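TRNA (guanine-N(1)-)-methyltransferase (Corynebacterium diphtheriae, PDB 7KFF) catalyses methylation of N1 of guanine 37 in tRNA, using S-adenosylmethionine as methyl donor, and is held here with the product S-adenosyl-L-homocysteine. Local coordinates at residues A[22-27]-A[166-171]. Residues are numbered along the deposited sequence; the frame is centred on the assembly and turned at random.
Sequences ITIFPE and CGRYEG. With SAH (S-adenosyl-L-homocysteine), chain C.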
ATOM      1  N   ILE A  22       9.687  -5.180  13.745  1.00 13.13           N
ATOM      2  CA  ILE A  22      10.860  -4.492  14.276  1.00 13.15           C
ATOM      3  C   ILE A  22      10.963  -3.139  13.581  1.00 12.82           C
ATOM      4  O   ILE A  22      10.981  -3.071  12.345  1.00 13.47           O
ATOM      5  CB  ILE A  22      12.146  -5.310  14.082  1.00 14.01           C
ATOM      6  CG1 ILE A  22      11.992  -6.717  14.660  1.00 15.88           C
ATOM      7  CG2 ILE A  22      13.325  -4.589  14.725  1.00 15.54           C
ATOM      8  CD1 ILE A  22      13.045  -7.699  14.190  1.00 16.41           C
ATOM      9  N   THR A  23      11.014  -2.070  14.374  1.00 13.22           N
ATOM     10  CA  THR A  23      10.821  -0.721  13.864  1.00 13.88           C
ATOM     11  C   THR A  23      11.413   0.302  14.826  1.00 14.78           C
ATOM     12  O   THR A  23      11.450   0.089  16.036  1.00 15.26           O
ATOM     13  CB  THR A  23       9.307  -0.463  13.691  1.00 15.52           C
ATOM     14  OG1 THR A  23       9.074   0.930  13.440  1.00 15.25           O
ATOM     15  CG2 THR A  23       8.527  -0.849  14.968  1.00 16.34           C
ATOM     16  N   ILE A  24      11.812   1.457  14.286  1.00 14.19           N
ATOM     17  CA  ILE A  24      12.142   2.585  15.162  1.00 15.09           C
ATOM     18  C   ILE A  24      10.924   3.440  15.533  1.00 15.04           C
ATOM     19  O   ILE A  24      11.064   4.389  16.319  1.00 16.74           O
ATOM     20  CB  ILE A  24      13.281   3.471  14.608  1.00 15.59           C
ATOM     21  CG1 ILE A  24      12.899   4.089  13.271  1.00 17.07           C
ATOM     22  CG2 ILE A  24      14.591   2.684  14.560  1.00 17.02           C
ATOM     23  CD1 ILE A  24      13.812   5.215  12.841  1.00 17.51           C
ATOM     24  N   PHE A  25       9.737   3.120  15.018  1.00 13.95           N
ATOM     25  CA  PHE A  25       8.493   3.817  15.357  1.00 13.95           C
ATOM     26  C   PHE A  25       7.428   2.801  15.750  1.00 13.94           C
ATOM     27  O   PHE A  25       6.432   2.603  15.027  1.00 14.05           O
ATOM     28  CB  PHE A  25       7.984   4.666  14.188  1.00 14.89           C
ATOM     29  CG  PHE A  25       8.897   5.799  13.828  1.00 15.02           C
ATOM     30  CD1 PHE A  25       9.015   6.888  14.667  1.00 16.01           C
ATOM     31  CD2 PHE A  25       9.640   5.771  12.660  1.00 16.55           C
ATOM     32  CE1 PHE A  25       9.863   7.931  14.346  1.00 16.55           C
ATOM     33  CE2 PHE A  25      10.479   6.825  12.315  1.00 17.56           C
ATOM     34  CZ  PHE A  25      10.596   7.907  13.187  1.00 17.58           C
ATOM     35  N   PRO A  26       7.570   2.182  16.928  1.00 15.32           N
ATOM     36  CA  PRO A  26       6.549   1.205  17.349  1.00 15.47           C
ATOM     37  C   PRO A  26       5.121   1.727  17.308  1.00 15.36           C
ATOM     38  O   PRO A  26       4.187   0.968  17.019  1.00 14.63           O
ATOM     39  CB  PRO A  26       6.955   0.853  18.784  1.00 16.90           C
ATOM     40  CG  PRO A  26       8.352   1.280  18.923  1.00 19.35           C
ATOM     41  CD  PRO A  26       8.691   2.285  17.879  1.00 16.45           C
ATOM     42  N   GLU A  27       4.926   3.008  17.637  1.00 15.17           N
ATOM     43  CA  GLU A  27       3.596   3.602  17.672  1.00 15.47           C
ATOM     44  C   GLU A  27       2.911   3.556  16.310  1.00 14.10           C
ATOM     45  O   GLU A  27       1.669   3.579  16.239  1.00 14.77           O
ATOM     46  CB  GLU A  27       3.715   5.043  18.192  1.00 17.88           C
ATOM     47  CG  GLU A  27       4.594   6.009  17.352  1.00 19.30           C
ATOM     48  CD  GLU A  27       6.099   6.021  17.684  1.00 21.51           C
ATOM     49  OE1 GLU A  27       6.639   5.052  18.252  1.00 21.37           O
ATOM     50  OE2 GLU A  27       6.745   7.044  17.371  1.00 24.24           O
ATOM     51  N   CYS A 166      11.333  -3.284   9.309  1.00 13.30           N
ATOM     52  CA  CYS A 166      10.902  -2.009   8.743  1.00 13.26           C
ATOM     53  C   CYS A 166      12.064  -1.071   8.471  1.00 13.43           C
ATOM     54  O   CYS A 166      12.728  -0.611   9.400  1.00 15.06           O
ATOM     55  CB  CYS A 166       9.916  -1.292   9.656  1.00 14.75           C
ATOM     56  SG  CYS A 166       8.431  -2.229  10.008  1.00 15.94           S
ATOM     57  N   GLY A 167      12.276  -0.734   7.196  1.00 14.17           N
ATOM     58  CA  GLY A 167      13.310   0.207   6.846  1.00 14.80           C
ATOM     59  C   GLY A 167      12.856   1.655   6.926  1.00 14.95           C
ATOM     60  O   GLY A 167      11.663   1.967   6.855  1.00 14.99           O
ATOM     61  N   ARG A 168      13.842   2.525   7.080  1.00 15.09           N
ATOM     62  CA  ARG A 168      13.720   3.968   6.989  1.00 15.16           C
ATOM     63  C   ARG A 168      14.972   4.450   6.254  1.00 14.87           C
ATOM     64  O   ARG A 168      15.925   3.683   6.059  1.00 16.45           O
ATOM     65  CB  ARG A 168      13.664   4.579   8.398  1.00 16.63           C
ATOM     66  CG  ARG A 168      12.364   4.312   9.152  1.00 17.53           C
ATOM     67  CD  ARG A 168      11.347   5.384   8.895  1.00 17.77           C
ATOM     68  NE  ARG A 168       9.974   4.979   9.169  1.00 15.96           N
ATOM     69  CZ  ARG A 168       8.933   5.799   9.081  1.00 15.50           C
ATOM     70  NH1 ARG A 168       9.100   7.091   8.855  1.00 16.37           N
ATOM     71  NH2 ARG A 168       7.709   5.334   9.228  1.00 16.12           N
ATOM     72  N   TYR A 169      14.964   5.723   5.851  1.00 16.93           N
ATOM     73  CA  TYR A 169      16.138   6.357   5.254  1.00 16.96           C
ATOM     74  C   TYR A 169      16.406   5.678   3.909  1.00 17.41           C
ATOM     75  O   TYR A 169      15.496   5.558   3.089  1.00 18.44           O
ATOM     76  CB  TYR A 169      17.304   6.358   6.243  1.00 18.93           C
ATOM     77  CG  TYR A 169      16.859   6.759   7.636  1.00 20.80           C
ATOM     78  CD1 TYR A 169      16.020   7.860   7.849  1.00 21.77           C
ATOM     79  CD2 TYR A 169      17.239   6.005   8.734  1.00 21.53           C
ATOM     80  CE1 TYR A 169      15.605   8.207   9.133  1.00 23.61           C
ATOM     81  CE2 TYR A 169      16.853   6.355  10.014  1.00 22.86           C
ATOM     82  CZ  TYR A 169      16.025   7.447  10.206  1.00 23.93           C
ATOM     83  OH  TYR A 169      15.617   7.788  11.468  1.00 27.19           O
ATOM     84  N   GLU A 170      17.649   5.268   3.647  1.00 17.21           N
ATOM     85  CA  GLU A 170      17.936   4.583   2.386  1.00 18.65           C
ATOM     86  C   GLU A 170      17.580   3.107   2.435  1.00 19.54           C
ATOM     87  O   GLU A 170      17.620   2.423   1.404  1.00 24.03           O
ATOM     88  CB  GLU A 170      19.415   4.722   2.041  1.00 22.55           C
ATOM     89  CG  GLU A 170      19.854   6.159   1.812  1.00 28.66           C
ATOM     90  CD  GLU A 170      19.027   6.856   0.752  1.00 37.31           C
ATOM     91  OE1 GLU A 170      18.358   7.861   1.082  1.00 38.39           O
ATOM     92  OE2 GLU A 170      19.053   6.394  -0.412  1.00 43.16           O
ATOM     93  N   GLY A 171      17.227   2.606   3.613  1.00 17.03           N
ATOM     94  CA  GLY A 171      16.908   1.209   3.790  1.00 16.71           C
ATOM     95  C   GLY A 171      17.892   0.515   4.702  1.00 15.29           C
ATOM     96  O   GLY A 171      18.648   1.154   5.441  1.00 17.25           O
TER
HETATM   97  N   SAH C 302      16.198   5.258  -1.801  1.00 47.70           N
HETATM   98  CA  SAH C 302      15.199   4.218  -1.660  1.00 44.24           C
HETATM   99  CB  SAH C 302      14.150   4.747  -0.706  1.00 38.65           C
HETATM  100  CG  SAH C 302      13.967   3.945   0.569  1.00 29.01           C
HETATM  101  SD  SAH C 302      12.390   4.502   1.184  1.00 21.49           S
HETATM  102  C   SAH C 302      14.511   3.834  -2.958  1.00 47.02           C
HETATM  103  O   SAH C 302      13.852   4.654  -3.594  1.00 49.05           O
HETATM  104  OXT SAH C 302      14.581   2.680  -3.379  1.00 45.28           O
HETATM  105  C5' SAH C 302      12.601   3.980   2.882  1.00 18.08           C
HETATM  106  C4' SAH C 302      11.906   2.679   3.227  1.00 15.41           C
HETATM  107  O4' SAH C 302      10.495   2.784   3.046  1.00 13.82           O
HETATM  108  C3' SAH C 302      12.314   1.428   2.432  1.00 15.41           C
HETATM  109  O3' SAH C 302      13.533   0.931   2.849  1.00 19.11           O
HETATM  110  C2' SAH C 302      11.117   0.517   2.708  1.00 13.71           C
HETATM  111  O2' SAH C 302      11.193  -0.049   3.994  1.00 15.64           O
HETATM  112  C1' SAH C 302       9.977   1.513   2.689  1.00 13.33           C
HETATM  113  N9  SAH C 302       9.355   1.640   1.358  1.00 12.18           N
HETATM  114  C8  SAH C 302       9.400   2.725   0.512  1.00 12.50           C
HETATM  115  N7  SAH C 302       8.640   2.475  -0.569  1.00 12.86           N
HETATM  116  C5  SAH C 302       8.124   1.222  -0.432  1.00 12.10           C
HETATM  117  C6  SAH C 302       7.293   0.448  -1.229  1.00 11.59           C
HETATM  118  N6  SAH C 302       6.813   0.846  -2.425  1.00 13.12           N
HETATM  119  N1  SAH C 302       6.944  -0.806  -0.780  1.00 12.06           N
HETATM  120  C2  SAH C 302       7.397  -1.263   0.433  1.00 11.82           C
HETATM  121  N3  SAH C 302       8.205  -0.510   1.231  1.00 12.35           N
HETATM  122  C4  SAH C 302       8.554   0.705   0.788  1.00 12.69           C
HETATM  123  O   HOH W   1      12.038   1.347  11.338  1.00 16.09           O
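F25 turns the CD2–CE2 edge of its ring onto one face of the R168 guanidinium, CD2 lying 3.6 Å above the plane and over its centre. The two planes are inclined by 64°, so this is an edge-on approach and not a flat stack. R168 reaches the ring through a bend at chi2 (-90°), and its NE is paired in a salt bridge with E200. The other carboxylate oxygen of E200 is hydrogen-bonded to T23 OG1, which also accepts from F25 N (2.8 Å) in an ST turn that shapes the chain just before the ring. I24 extends CD1 to Y169 OH (3.4 Å) and, more loosely, to R168 CG, while R168 CB sits over one face of the Y169 ring. Where the parallel strands 17-23 and 161-165 end, C166 N donates to I22 O (3.1 Å, 159° at the hydrogen). At the next rung of the parallel ladder a water takes the place of the direct bond, accepting from I24 N and donating to C166 O (2.8 Å). Beyond it, the type II' turn R168–G171 contributes Y169, E170 and G171 to the SAH pocket of this SPOUT-family fold. E200 thus joins both segments, and its carboxylate probably offsets the charge of R168 at the start of the turn that meets SAH.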